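Local coordinates for hypothetical protein PH1952 (Pyrococcus horikoshii, PDB 1ZJJ) that probably acts as a magnesium-dependent phosphatase of the haloacid dehalogenase superfamily, although its substrate is not known, at residues T44-M49 with L94-Q99; K79-G84 with T147-N152; K120-G125 with T139-N144. One frame throughout, in Å; residues are numbered along the deposited sequence.

The three contacts run from the boundary between two sheets into the four-stranded parallel sheet 86-89, 121-124, 147-150, 183-184. Contact 1 joins the helix 47-56 side of the larger six-stranded sheet to helix 92-101 beside the smaller one; although largely buried, it is mixed in chemistry, with a carboxylate and a water. Contacts 2 and 3 are apolar and use neighbouring strands, 147-150 and 121-124. Contact 2 is only partly buried, at the end of helix 69-80, whereas contact 3 is a buried strand-helix packing nested within the chain loop that contact 2 closes. Leu94 of contact 1 touches Thr151 of contact 2 and Val123 of contact 3.

Contact 1. Residues T44-M49 with L94-Q99; sequences TKTPEM and LVKEMQ
Pro47 and Glu97 make the nearer of two side-chain approaches between residues 44-49 and 94-99: from opposite directions, Pro47 CD comes 3.8 Å from Glu97 OE2. The second is apolar and looser, Thr46 CG2 lying 4.3 Å from Lys96 CB. No direct hydrogen bond crosses between the segments. Instead a water gives a bond to Glu97 OE2 at 2.7 Å and a weak one to Lys45 O at 3.4 Å, carrying a polar link over the gap. The chain of Glu97 bends at chi2 (-68°), which curls its carboxylate round toward the proline and the water; OE1, the other oxygen, is engaged in a salt bridge with Arg74 of helix 69-80, so both oxygens have partners. Glu97 thus joins helix 92-101 firmly to helix 69-80, and more loosely, by packing and a weak water link, to the first turn of helix 47-56 and the loop before it. In the fold this is a seam between the Rossmann-like core and a smaller alpha/beta domain, the latter consistent with the cap of UmpH-like members of the haloacid dehalogenase superfamily. Capping bonds set the first segment. Thr46 is the N-cap of helix 47-56, its OG1 accepting from Met49 N at 3.1 Å with an N-H...O angle of 161°, and the return bond of this capping box, Thr46 N to Met49 SD, is weak. Farther back, backbone hydrogen bonding joins Thr44 to Gly93.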
ATOM      1  N   THR B  44       1.335   8.120 -16.420  1.00 19.51           N
ATOM      2  CA  THR B  44      -0.008   8.657 -16.681  1.00 19.08           C
ATOM      3  C   THR B  44      -0.149   9.319 -18.068  1.00 20.30           C
ATOM      4  O   THR B  44      -1.244   9.500 -18.590  1.00 19.50           O
ATOM      5  CB  THR B  44      -0.370   9.665 -15.583  1.00 19.73           C
ATOM      6  OG1 THR B  44       0.526  10.774 -15.652  1.00 20.78           O
ATOM      7  CG2 THR B  44      -0.258   9.020 -14.199  1.00 19.83           C
ATOM      8  N   LYS B  45       0.995   9.729 -18.649  1.00 21.15           N
ATOM      9  CA  LYS B  45       0.932  10.452 -19.923  1.00 25.45           C
ATOM     10  C   LYS B  45       1.740   9.763 -21.025  1.00 25.97           C
ATOM     11  O   LYS B  45       2.692   9.038 -20.771  1.00 27.38           O
ATOM     12  CB  LYS B  45       1.489  11.862 -19.699  1.00 25.62           C
ATOM     13  CG  LYS B  45       0.554  12.743 -18.863  1.00 29.03           C
ATOM     14  CD  LYS B  45       1.041  14.195 -18.786  1.00 32.62           C
ATOM     15  CE  LYS B  45       0.098  15.091 -17.973  1.00 31.94           C
ATOM     16  NZ  LYS B  45       0.296  14.846 -16.545  1.00 36.36           N
ATOM     17  N   THR B  46       1.306   9.973 -22.289  1.00 26.82           N
ATOM     18  CA  THR B  46       2.089   9.433 -23.398  1.00 27.03           C
ATOM     19  C   THR B  46       3.263  10.337 -23.756  1.00 25.35           C
ATOM     20  O   THR B  46       3.332  11.501 -23.380  1.00 26.90           O
ATOM     21  CB  THR B  46       1.210   9.298 -24.648  1.00 26.73           C
ATOM     22  OG1 THR B  46       0.666  10.574 -24.986  1.00 28.83           O
ATOM     23  CG2 THR B  46       0.079   8.293 -24.425  1.00 31.19           C
ATOM     24  N   PRO B  47       4.222   9.742 -24.471  1.00 24.86           N
ATOM     25  CA  PRO B  47       5.324  10.494 -25.052  1.00 24.44           C
ATOM     26  C   PRO B  47       4.805  11.709 -25.831  1.00 24.08           C
ATOM     27  O   PRO B  47       5.368  12.793 -25.790  1.00 22.14           O
ATOM     28  CB  PRO B  47       6.108   9.546 -25.953  1.00 23.71           C
ATOM     29  CG  PRO B  47       5.818   8.161 -25.374  1.00 22.39           C
ATOM     30  CD  PRO B  47       4.323   8.335 -24.838  1.00 24.33           C
ATOM     31  N   GLU B  48       3.722  11.484 -26.605  1.00 23.91           N
ATOM     32  CA  GLU B  48       3.110  12.596 -27.324  1.00 25.44           C
ATOM     33  C   GLU B  48       2.676  13.724 -26.386  1.00 24.77           C
ATOM     34  O   GLU B  48       2.943  14.897 -26.614  1.00 24.18           O
ATOM     35  CB  GLU B  48       1.905  12.058 -28.092  1.00 29.73           C
ATOM     36  CG  GLU B  48       2.323  11.224 -29.300  1.00 34.22           C
ATOM     37  CD  GLU B  48       2.467   9.784 -28.869  1.00 38.63           C
ATOM     38  OE1 GLU B  48       1.724   9.376 -27.989  1.00 42.04           O
ATOM     39  OE2 GLU B  48       3.344   9.088 -29.400  1.00 40.64           O
ATOM     40  N   MET B  49       1.976  13.347 -25.318  1.00 24.57           N
ATOM     41  CA  MET B  49       1.503  14.313 -24.333  1.00 24.96           C
ATOM     42  C   MET B  49       2.681  15.055 -23.728  1.00 23.88           C
ATOM     43  O   MET B  49       2.611  16.257 -23.484  1.00 23.29           O
ATOM     44  CB  MET B  49       0.720  13.612 -23.217  1.00 28.89           C
ATOM     45  CG  MET B  49      -0.715  13.240 -23.571  1.00 33.00           C
ATOM     46  SD  MET B  49      -1.541  12.283 -22.267  1.00 36.70           S
ATOM     47  CE  MET B  49      -1.740  10.722 -23.064  1.00 33.40           C
ATOM     48  N   LEU B  94      -0.855   4.873 -19.665  1.00 22.13           N
ATOM     49  CA  LEU B  94      -0.600   3.456 -19.483  1.00 19.59           C
ATOM     50  C   LEU B  94      -1.600   2.595 -20.250  1.00 20.83           C
ATOM     51  O   LEU B  94      -1.215   1.613 -20.887  1.00 19.79           O
ATOM     52  CB  LEU B  94      -0.627   3.102 -17.994  1.00 19.52           C
ATOM     53  CG  LEU B  94      -0.256   1.662 -17.623  1.00 19.13           C
ATOM     54  CD1 LEU B  94       1.111   1.299 -18.206  1.00 19.52           C
ATOM     55  CD2 LEU B  94      -0.267   1.514 -16.099  1.00 18.07           C
ATOM     56  N   VAL B  95      -2.879   2.964 -20.197  1.00 20.69           N
ATOM     57  CA  VAL B  95      -3.906   2.207 -20.903  1.00 21.31           C
ATOM     58  C   VAL B  95      -3.606   2.179 -22.394  1.00 21.18           C
ATOM     59  O   VAL B  95      -3.746   1.142 -23.039  1.00 20.74           O
ATOM     60  CB  VAL B  95      -5.319   2.804 -20.691  1.00 22.03           C
ATOM     61  CG1 VAL B  95      -6.294   2.185 -21.689  1.00 21.75           C
ATOM     62  CG2 VAL B  95      -5.801   2.526 -19.271  1.00 22.85           C
ATOM     63  N   LYS B  96      -3.192   3.322 -22.936  1.00 22.76           N
ATOM     64  CA  LYS B  96      -2.865   3.430 -24.356  1.00 22.56           C
ATOM     65  C   LYS B  96      -1.714   2.510 -24.755  1.00 21.27           C
ATOM     66  O   LYS B  96      -1.757   1.866 -25.805  1.00 19.88           O
ATOM     67  CB  LYS B  96      -2.498   4.870 -24.702  1.00 25.75           C
ATOM     68  CG  LYS B  96      -3.583   5.879 -24.382  1.00 30.71           C
ATOM     69  CD  LYS B  96      -4.216   6.432 -25.636  1.00 33.66           C
ATOM     70  CE  LYS B  96      -5.491   7.181 -25.300  1.00 35.72           C
ATOM     71  NZ  LYS B  96      -5.671   8.392 -26.148  1.00 38.04           N
ATOM     72  N   GLU B  97      -0.677   2.462 -23.923  1.00 18.40           N
ATOM     73  CA  GLU B  97       0.474   1.609 -24.204  1.00 18.83           C
ATOM     74  C   GLU B  97       0.077   0.137 -24.167  1.00 17.78           C
ATOM     75  O   GLU B  97       0.569  -0.660 -24.961  1.00 19.95           O
ATOM     76  CB  GLU B  97       1.594   1.857 -23.186  1.00 20.22           C
ATOM     77  CG  GLU B  97       2.182   3.252 -23.241  1.00 20.06           C
ATOM     78  CD  GLU B  97       2.971   3.525 -24.515  1.00 22.63           C
ATOM     79  OE1 GLU B  97       3.009   2.654 -25.414  1.00 24.18           O
ATOM     80  OE2 GLU B  97       3.555   4.626 -24.616  1.00 25.29           O
ATOM     81  N   MET B  98      -0.803  -0.227 -23.244  1.00 17.04           N
ATOM     82  CA  MET B  98      -1.232  -1.617 -23.149  1.00 19.04           C
ATOM     83  C   MET B  98      -2.140  -1.966 -24.329  1.00 20.65           C
ATOM     84  O   MET B  98      -2.095  -3.082 -24.848  1.00 19.55           O
ATOM     85  CB  MET B  98      -1.938  -1.875 -21.814  1.00 18.92           C
ATOM     86  CG  MET B  98      -1.027  -1.723 -20.586  1.00 18.75           C
ATOM     87  SD  MET B  98       0.426  -2.819 -20.636  1.00 18.58           S
ATOM     88  CE  MET B  98       1.639  -1.741 -21.426  1.00 17.37           C
ATOM     89  N   GLN B  99      -2.952  -1.008 -24.763  1.00 21.88           N
ATOM     90  CA  GLN B  99      -3.829  -1.244 -25.904  1.00 23.17           C
ATOM     91  C   GLN B  99      -2.959  -1.498 -27.134  1.00 23.02           C
ATOM     92  O   GLN B  99      -3.275  -2.354 -27.961  1.00 22.61           O
ATOM     93  CB  GLN B  99      -4.741  -0.036 -26.144  1.00 23.60           C
ATOM     94  CG  GLN B  99      -5.692   0.238 -24.992  1.00 27.01           C
ATOM     95  CD  GLN B  99      -6.606   1.426 -25.234  1.00 28.02           C
ATOM     96  OE1 GLN B  99      -6.173   2.470 -25.717  1.00 31.20           O
ATOM     97  NE2 GLN B  99      -7.876   1.277 -24.877  1.00 30.93           N
TER
HETATM   98  O   HOH W   1       3.382   6.120 -22.368  1.00 22.16           O

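Contact 2. Residues K79-G84 with T147-N152; sequences KHLDPG and TFIGTN
No flat group bridges Leu81 to Ile149 and Thr147; the planar side chains are held within or beyond their own segments. The aliphatic CG of Lys79 sits over one face of the His80 ring, 3.6 Å above its plane and offset toward the rim, while His80 NE2 is hydrogen-bonded to Glu194. In the other segment the amide oxygen OD1 of Asn152 accepts from Thr151 OG1 at 2.6 Å, in the carbonyl plane. The contact itself is aliphatic. Leu81 and Ile149 reach toward each other tip to tip, with Leu81 CD1 3.8 Å from Ile149 CD1. Ile149 holds CG1 anti to its carbonyl carbon (chi1 -56°) and extends through chi2, which carries CD1 out to the leucine. The same Leu81 CD1 is 4.4 Å from Thr147 CG2; the hydroxyl of that threonine is taken up by His121 ND1. Leu81 is the first residue to leave helical geometry after helix 69-80, and its side chain lies against the face of the parallel sheet at strand 147-150, with His121 of the adjacent strand 121-124 also beneath it and Met77 of the helix touching Ile149.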
ATOM      1  N   LYS B  79       8.974  -8.021 -25.198  1.00 22.55           N
ATOM      2  CA  LYS B  79      10.228  -8.754 -25.292  1.00 24.25           C
ATOM      3  C   LYS B  79      10.402  -9.956 -24.372  1.00 24.82           C
ATOM      4  O   LYS B  79      11.012 -10.947 -24.770  1.00 26.35           O
ATOM      5  CB  LYS B  79      11.397  -7.794 -25.054  1.00 24.73           C
ATOM      6  CG  LYS B  79      12.765  -8.411 -25.256  1.00 26.07           C
ATOM      7  CD  LYS B  79      13.864  -7.375 -25.075  1.00 26.95           C
ATOM      8  CE  LYS B  79      15.177  -7.897 -25.626  1.00 29.38           C
ATOM      9  NZ  LYS B  79      16.326  -7.001 -25.320  1.00 28.34           N
ATOM     10  N   HIS B  80       9.854  -9.888 -23.163  1.00 23.41           N
ATOM     11  CA  HIS B  80      10.054 -10.953 -22.188  1.00 24.07           C
ATOM     12  C   HIS B  80       8.863 -11.753 -21.666  1.00 23.89           C
ATOM     13  O   HIS B  80       9.052 -12.648 -20.850  1.00 24.61           O
ATOM     14  CB  HIS B  80      10.807 -10.373 -20.983  1.00 23.99           C
ATOM     15  CG  HIS B  80      12.115  -9.741 -21.336  1.00 25.37           C
ATOM     16  ND1 HIS B  80      13.189 -10.465 -21.809  1.00 26.45           N
ATOM     17  CD2 HIS B  80      12.523  -8.448 -21.300  1.00 26.40           C
ATOM     18  CE1 HIS B  80      14.199  -9.649 -22.048  1.00 27.72           C
ATOM     19  NE2 HIS B  80      13.820  -8.418 -21.748  1.00 25.15           N
ATOM     20  N   LEU B  81       7.646 -11.455 -22.103  1.00 21.85           N
ATOM     21  CA  LEU B  81       6.506 -12.207 -21.590  1.00 19.93           C
ATOM     22  C   LEU B  81       5.670 -12.805 -22.707  1.00 19.39           C
ATOM     23  O   LEU B  81       5.851 -12.469 -23.877  1.00 20.60           O
ATOM     24  CB  LEU B  81       5.634 -11.304 -20.713  1.00 19.01           C
ATOM     25  CG  LEU B  81       6.336 -10.604 -19.541  1.00 19.58           C
ATOM     26  CD1 LEU B  81       5.358  -9.630 -18.879  1.00 20.43           C
ATOM     27  CD2 LEU B  81       6.841 -11.631 -18.525  1.00 20.81           C
ATOM     28  N   ASP B  82       4.757 -13.700 -22.345  1.00 18.54           N
ATOM     29  CA  ASP B  82       3.890 -14.332 -23.332  1.00 19.95           C
ATOM     30  C   ASP B  82       2.570 -13.585 -23.410  1.00 19.66           C
ATOM     31  O   ASP B  82       1.927 -13.339 -22.397  1.00 20.42           O
ATOM     32  CB  ASP B  82       3.645 -15.788 -22.959  1.00 21.46           C
ATOM     33  CG  ASP B  82       4.930 -16.549 -22.758  1.00 21.67           C
ATOM     34  OD1 ASP B  82       5.783 -16.531 -23.671  1.00 22.87           O
ATOM     35  OD2 ASP B  82       5.087 -17.156 -21.682  1.00 24.99           O
ATOM     36  N   PRO B  83       2.146 -13.222 -24.626  1.00 20.78           N
ATOM     37  CA  PRO B  83       0.893 -12.491 -24.811  1.00 20.48           C
ATOM     38  C   PRO B  83      -0.279 -13.101 -24.044  1.00 20.12           C
ATOM     39  O   PRO B  83      -0.495 -14.311 -24.072  1.00 19.50           O
ATOM     40  CB  PRO B  83       0.695 -12.536 -26.323  1.00 21.86           C
ATOM     41  CG  PRO B  83       2.104 -12.530 -26.835  1.00 20.98           C
ATOM     42  CD  PRO B  83       2.758 -13.540 -25.926  1.00 21.35           C
ATOM     43  N   GLY B  84      -1.032 -12.240 -23.367  1.00 18.47           N
ATOM     44  CA  GLY B  84      -2.173 -12.677 -22.586  1.00 18.61           C
ATOM     45  C   GLY B  84      -2.975 -11.447 -22.210  1.00 19.67           C
ATOM     46  O   GLY B  84      -2.484 -10.318 -22.343  1.00 18.87           O
ATOM     47  N   THR B 147       0.783 -12.097 -13.919  1.00 17.29           N
ATOM     48  CA  THR B 147       2.041 -11.395 -13.683  1.00 18.03           C
ATOM     49  C   THR B 147       1.729 -10.099 -12.924  1.00 16.68           C
ATOM     50  O   THR B 147       0.713  -9.456 -13.173  1.00 17.63           O
ATOM     51  CB  THR B 147       2.741 -11.030 -15.012  1.00 16.84           C
ATOM     52  OG1 THR B 147       2.730 -12.165 -15.891  1.00 21.12           O
ATOM     53  CG2 THR B 147       4.185 -10.622 -14.752  1.00 18.72           C
ATOM     54  N   PHE B 148       2.600  -9.735 -11.991  1.00 15.12           N
ATOM     55  CA  PHE B 148       2.437  -8.521 -11.199  1.00 15.29           C
ATOM     56  C   PHE B 148       3.532  -7.576 -11.699  1.00 14.80           C
ATOM     57  O   PHE B 148       4.711  -7.773 -11.404  1.00 14.61           O
ATOM     58  CB  PHE B 148       2.619  -8.865  -9.711  1.00 14.88           C
ATOM     59  CG  PHE B 148       2.499  -7.691  -8.762  1.00 15.04           C
ATOM     60  CD1 PHE B 148       2.090  -6.432  -9.198  1.00 16.30           C
ATOM     61  CD2 PHE B 148       2.789  -7.867  -7.409  1.00 15.06           C
ATOM     62  CE1 PHE B 148       1.976  -5.361  -8.291  1.00 16.86           C
ATOM     63  CE2 PHE B 148       2.679  -6.808  -6.497  1.00 16.60           C
ATOM     64  CZ  PHE B 148       2.273  -5.557  -6.935  1.00 15.86           C
ATOM     65  N   ILE B 149       3.131  -6.580 -12.485  1.00 14.90           N
ATOM     66  CA  ILE B 149       4.057  -5.601 -13.067  1.00 14.48           C
ATOM     67  C   ILE B 149       3.781  -4.173 -12.592  1.00 14.69           C
ATOM     68  O   ILE B 149       2.652  -3.685 -12.686  1.00 16.55           O
ATOM     69  CB  ILE B 149       3.954  -5.600 -14.610  1.00 14.82           C
ATOM     70  CG1 ILE B 149       4.205  -7.006 -15.148  1.00 16.92           C
ATOM     71  CG2 ILE B 149       4.958  -4.608 -15.207  1.00 14.11           C
ATOM     72  CD1 ILE B 149       3.653  -7.225 -16.549  1.00 18.40           C
ATOM     73  N   GLY B 150       4.816  -3.507 -12.092  1.00 13.34           N
ATOM     74  CA  GLY B 150       4.669  -2.138 -11.629  1.00 14.30           C
ATOM     75  C   GLY B 150       5.438  -1.209 -12.550  1.00 15.68           C
ATOM     76  O   GLY B 150       6.584  -1.488 -12.875  1.00 15.44           O
ATOM     77  N   THR B 151       4.827  -0.106 -12.980  1.00 14.64           N
ATOM     78  CA  THR B 151       5.527   0.800 -13.883  1.00 15.22           C
ATOM     79  C   THR B 151       6.749   1.467 -13.265  1.00 14.22           C
ATOM     80  O   THR B 151       7.775   1.603 -13.922  1.00 13.57           O
ATOM     81  CB  THR B 151       4.593   1.909 -14.442  1.00 15.30           C
ATOM     82  OG1 THR B 151       4.075   2.701 -13.367  1.00 18.42           O
ATOM     83  CG2 THR B 151       3.443   1.291 -15.227  1.00 16.52           C
ATOM     84  N   ASN B 152       6.645   1.876 -12.006  1.00 14.41           N
ATOM     85  CA  ASN B 152       7.756   2.540 -11.335  1.00 15.19           C
ATOM     86  C   ASN B 152       7.617   2.435  -9.823  1.00 15.39           C
ATOM     87  O   ASN B 152       6.518   2.262  -9.303  1.00 15.70           O
ATOM     88  CB  ASN B 152       7.835   4.004 -11.769  1.00 14.09           C
ATOM     89  CG  ASN B 152       6.544   4.742 -11.549  1.00 16.46           C
ATOM     90  OD1 ASN B 152       5.530   4.433 -12.170  1.00 13.98           O
ATOM     91  ND2 ASN B 152       6.569   5.724 -10.659  1.00 14.44           N
TER

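Contact 3. Residues K120-G125 with T139-N144; sequences KHVVVG and TLAIRN
Val122 carries the contact of strand 121-124 with Ala141 and Ile142 of helix 132-143, and from His121 to Val124 the side chains alternate, His121 and Val123 on one face of the sheet, Val122 and Val124 on the other. Ahead of them, Lys120 CB lies 4.0 Å above one face of the His121 ring, offset toward its rim. His121 turns away from helix 132-143: its NE2 is hydrogen-bonded to Asp82 O, and its ring meets that of Trp103 with the planes at about 40°, so the imidazole belongs to the opposite side of the sheet. At Val122 the side chain faces the helix. Its CG1 is anti to the backbone N (chi1 176°), which sets CG2 anti to the carbonyl carbon and drives that methyl in between two helix residues, 3.7 Å from Ala141 CB and 3.7 Å from Ile142 CG1. The valine and isoleucine side chains cross at about a right angle. Ile142 folds over the valine along its ethyl branch: CD1 stands 4.1 Å from Val122 CG1, and CG1 is also 3.8 Å from Val122 CB. The CA atoms of Val122 and Ile142 are 6.7 Å apart, a close approach consistent with the small side chain of Ala141 beside them. Val123 turns again to the other face, toward Thr73 and Met77 of helix 69-80. Val124 points to the same face as Val122 but packs on helix 167-178 through Ile170 and Leu174. Strand 121-124, helix 132-143 and strand 147-150 form a beta-alpha-beta unit; the helix lies on one face of the four-stranded parallel sheet beside helix 167-178, and its Leu140 and Arg143 pack on Ile163 of the second subunit.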
ATOM      1  N   LYS B 120      -3.978 -12.547 -17.498  1.00 17.83           N
ATOM      2  CA  LYS B 120      -2.648 -13.154 -17.463  1.00 18.99           C
ATOM      3  C   LYS B 120      -1.574 -12.185 -16.949  1.00 18.72           C
ATOM      4  O   LYS B 120      -0.534 -12.611 -16.439  1.00 17.45           O
ATOM      5  CB  LYS B 120      -2.256 -13.651 -18.863  1.00 21.16           C
ATOM      6  CG  LYS B 120      -3.109 -14.798 -19.391  1.00 23.17           C
ATOM      7  CD  LYS B 120      -2.959 -16.039 -18.519  1.00 26.40           C
ATOM      8  CE  LYS B 120      -3.848 -17.182 -18.997  1.00 29.55           C
ATOM      9  NZ  LYS B 120      -3.390 -17.769 -20.291  1.00 31.82           N
ATOM     10  N   HIS B 121      -1.833 -10.888 -17.086  1.00 17.54           N
ATOM     11  CA  HIS B 121      -0.888  -9.863 -16.647  1.00 18.14           C
ATOM     12  C   HIS B 121      -1.599  -8.698 -15.965  1.00 17.89           C
ATOM     13  O   HIS B 121      -2.606  -8.195 -16.468  1.00 17.47           O
ATOM     14  CB  HIS B 121      -0.103  -9.313 -17.848  1.00 17.07           C
ATOM     15  CG  HIS B 121       0.536 -10.365 -18.698  1.00 17.13           C
ATOM     16  ND1 HIS B 121       1.579 -11.153 -18.257  1.00 16.15           N
ATOM     17  CD2 HIS B 121       0.282 -10.764 -19.970  1.00 16.66           C
ATOM     18  CE1 HIS B 121       1.938 -11.988 -19.215  1.00 15.85           C
ATOM     19  NE2 HIS B 121       1.164 -11.771 -20.266  1.00 15.68           N
ATOM     20  N   VAL B 122      -1.076  -8.274 -14.818  1.00 18.49           N
ATOM     21  CA  VAL B 122      -1.630  -7.133 -14.102  1.00 17.18           C
ATOM     22  C   VAL B 122      -0.566  -6.038 -14.130  1.00 16.11           C
ATOM     23  O   VAL B 122       0.557  -6.243 -13.671  1.00 18.29           O
ATOM     24  CB  VAL B 122      -1.969  -7.475 -12.641  1.00 18.21           C
ATOM     25  CG1 VAL B 122      -2.461  -6.223 -11.926  1.00 17.56           C
ATOM     26  CG2 VAL B 122      -3.037  -8.560 -12.595  1.00 20.48           C
ATOM     27  N   VAL B 123      -0.913  -4.888 -14.700  1.00 16.45           N
ATOM     28  CA  VAL B 123       0.017  -3.767 -14.813  1.00 15.21           C
ATOM     29  C   VAL B 123      -0.468  -2.622 -13.921  1.00 15.93           C
ATOM     30  O   VAL B 123      -1.599  -2.145 -14.056  1.00 15.56           O
ATOM     31  CB  VAL B 123       0.132  -3.296 -16.281  1.00 15.05           C
ATOM     32  CG1 VAL B 123       1.070  -2.103 -16.378  1.00 15.58           C
ATOM     33  CG2 VAL B 123       0.661  -4.432 -17.152  1.00 13.90           C
ATOM     34  N   VAL B 124       0.400  -2.184 -13.015  1.00 14.91           N
ATOM     35  CA  VAL B 124       0.052  -1.141 -12.062  1.00 14.86           C
ATOM     36  C   VAL B 124       0.931   0.090 -12.172  1.00 15.64           C
ATOM     37  O   VAL B 124       2.147   0.006 -12.029  1.00 14.94           O
ATOM     38  CB  VAL B 124       0.165  -1.679 -10.617  1.00 15.63           C
ATOM     39  CG1 VAL B 124      -0.367  -0.654  -9.615  1.00 15.23           C
ATOM     40  CG2 VAL B 124      -0.580  -3.000 -10.496  1.00 17.36           C
ATOM     41  N   GLY B 125       0.298   1.230 -12.427  1.00 15.06           N
ATOM     42  CA  GLY B 125       1.007   2.491 -12.511  1.00 15.94           C
ATOM     43  C   GLY B 125       0.256   3.459 -11.617  1.00 16.65           C
ATOM     44  O   GLY B 125      -0.636   3.047 -10.867  1.00 16.25           O
ATOM     45  N   THR B 139      -5.635  -8.033  -7.114  1.00 17.18           N
ATOM     46  CA  THR B 139      -5.170  -9.008  -6.142  1.00 17.35           C
ATOM     47  C   THR B 139      -5.655 -10.411  -6.512  1.00 18.42           C
ATOM     48  O   THR B 139      -4.883 -11.373  -6.488  1.00 18.88           O
ATOM     49  CB  THR B 139      -5.671  -8.643  -4.721  1.00 18.83           C
ATOM     50  OG1 THR B 139      -5.026  -7.440  -4.290  1.00 16.84           O
ATOM     51  CG2 THR B 139      -5.374  -9.752  -3.730  1.00 17.31           C
ATOM     52  N   LEU B 140      -6.935 -10.524  -6.848  1.00 18.68           N
ATOM     53  CA  LEU B 140      -7.500 -11.815  -7.224  1.00 18.53           C
ATOM     54  C   LEU B 140      -6.768 -12.370  -8.439  1.00 17.89           C
ATOM     55  O   LEU B 140      -6.412 -13.544  -8.472  1.00 19.79           O
ATOM     56  CB  LEU B 140      -8.997 -11.678  -7.528  1.00 19.58           C
ATOM     57  CG  LEU B 140      -9.907 -11.446  -6.312  1.00 20.37           C
ATOM     58  CD1 LEU B 140     -11.324 -11.148  -6.757  1.00 21.42           C
ATOM     59  CD2 LEU B 140      -9.875 -12.675  -5.421  1.00 19.58           C
ATOM     60  N   ALA B 141      -6.523 -11.514  -9.424  1.00 19.24           N
ATOM     61  CA  ALA B 141      -5.833 -11.932 -10.644  1.00 17.71           C
ATOM     62  C   ALA B 141      -4.387 -12.354 -10.375  1.00 17.66           C
ATOM     63  O   ALA B 141      -3.958 -13.424 -10.796  1.00 16.81           O
ATOM     64  CB  ALA B 141      -5.875 -10.810 -11.667  1.00 17.09           C
ATOM     65  N   ILE B 142      -3.633 -11.516  -9.664  1.00 17.17           N
ATOM     66  CA  ILE B 142      -2.241 -11.843  -9.348  1.00 16.72           C
ATOM     67  C   ILE B 142      -2.167 -13.143  -8.537  1.00 17.55           C
ATOM     68  O   ILE B 142      -1.253 -13.952  -8.734  1.00 16.21           O
ATOM     69  CB  ILE B 142      -1.566 -10.710  -8.553  1.00 17.18           C
ATOM     70  CG1 ILE B 142      -1.410  -9.477  -9.449  1.00 16.49           C
ATOM     71  CG2 ILE B 142      -0.217 -11.185  -8.011  1.00 18.32           C
ATOM     72  CD1 ILE B 142      -0.967  -8.227  -8.697  1.00 14.46           C
ATOM     73  N   ARG B 143      -3.121 -13.333  -7.623  1.00 18.67           N
ATOM     74  CA  ARG B 143      -3.170 -14.549  -6.810  1.00 20.03           C
ATOM     75  C   ARG B 143      -3.536 -15.758  -7.655  1.00 20.27           C
ATOM     76  O   ARG B 143      -3.273 -16.902  -7.282  1.00 22.49           O
ATOM     77  CB  ARG B 143      -4.192 -14.392  -5.679  1.00 21.75           C
ATOM     78  CG  ARG B 143      -3.537 -14.010  -4.393  1.00 22.80           C
ATOM     79  CD  ARG B 143      -4.514 -13.570  -3.362  1.00 23.83           C
ATOM     80  NE  ARG B 143      -3.774 -13.047  -2.228  1.00 25.71           N
ATOM     81  CZ  ARG B 143      -3.089 -13.800  -1.381  1.00 25.38           C
ATOM     82  NH1 ARG B 143      -3.054 -15.116  -1.530  1.00 27.07           N
ATOM     83  NH2 ARG B 143      -2.427 -13.227  -0.387  1.00 27.24           N
ATOM     84  N   ASN B 144      -4.161 -15.495  -8.792  1.00 21.89           N
ATOM     85  CA  ASN B 144      -4.552 -16.563  -9.701  1.00 21.86           C
ATOM     86  C   ASN B 144      -3.431 -16.891 -10.691  1.00 22.17           C
ATOM     87  O   ASN B 144      -3.610 -17.686 -11.622  1.00 23.08           O
ATOM     88  CB  ASN B 144      -5.815 -16.169 -10.457  1.00 22.60           C
ATOM     89  CG  ASN B 144      -6.413 -17.327 -11.230  1.00 25.20           C
ATOM     90  OD1 ASN B 144      -6.588 -18.420 -10.690  1.00 21.73           O
ATOM     91  ND2 ASN B 144      -6.748 -17.089 -12.491  1.00 23.97           N
TER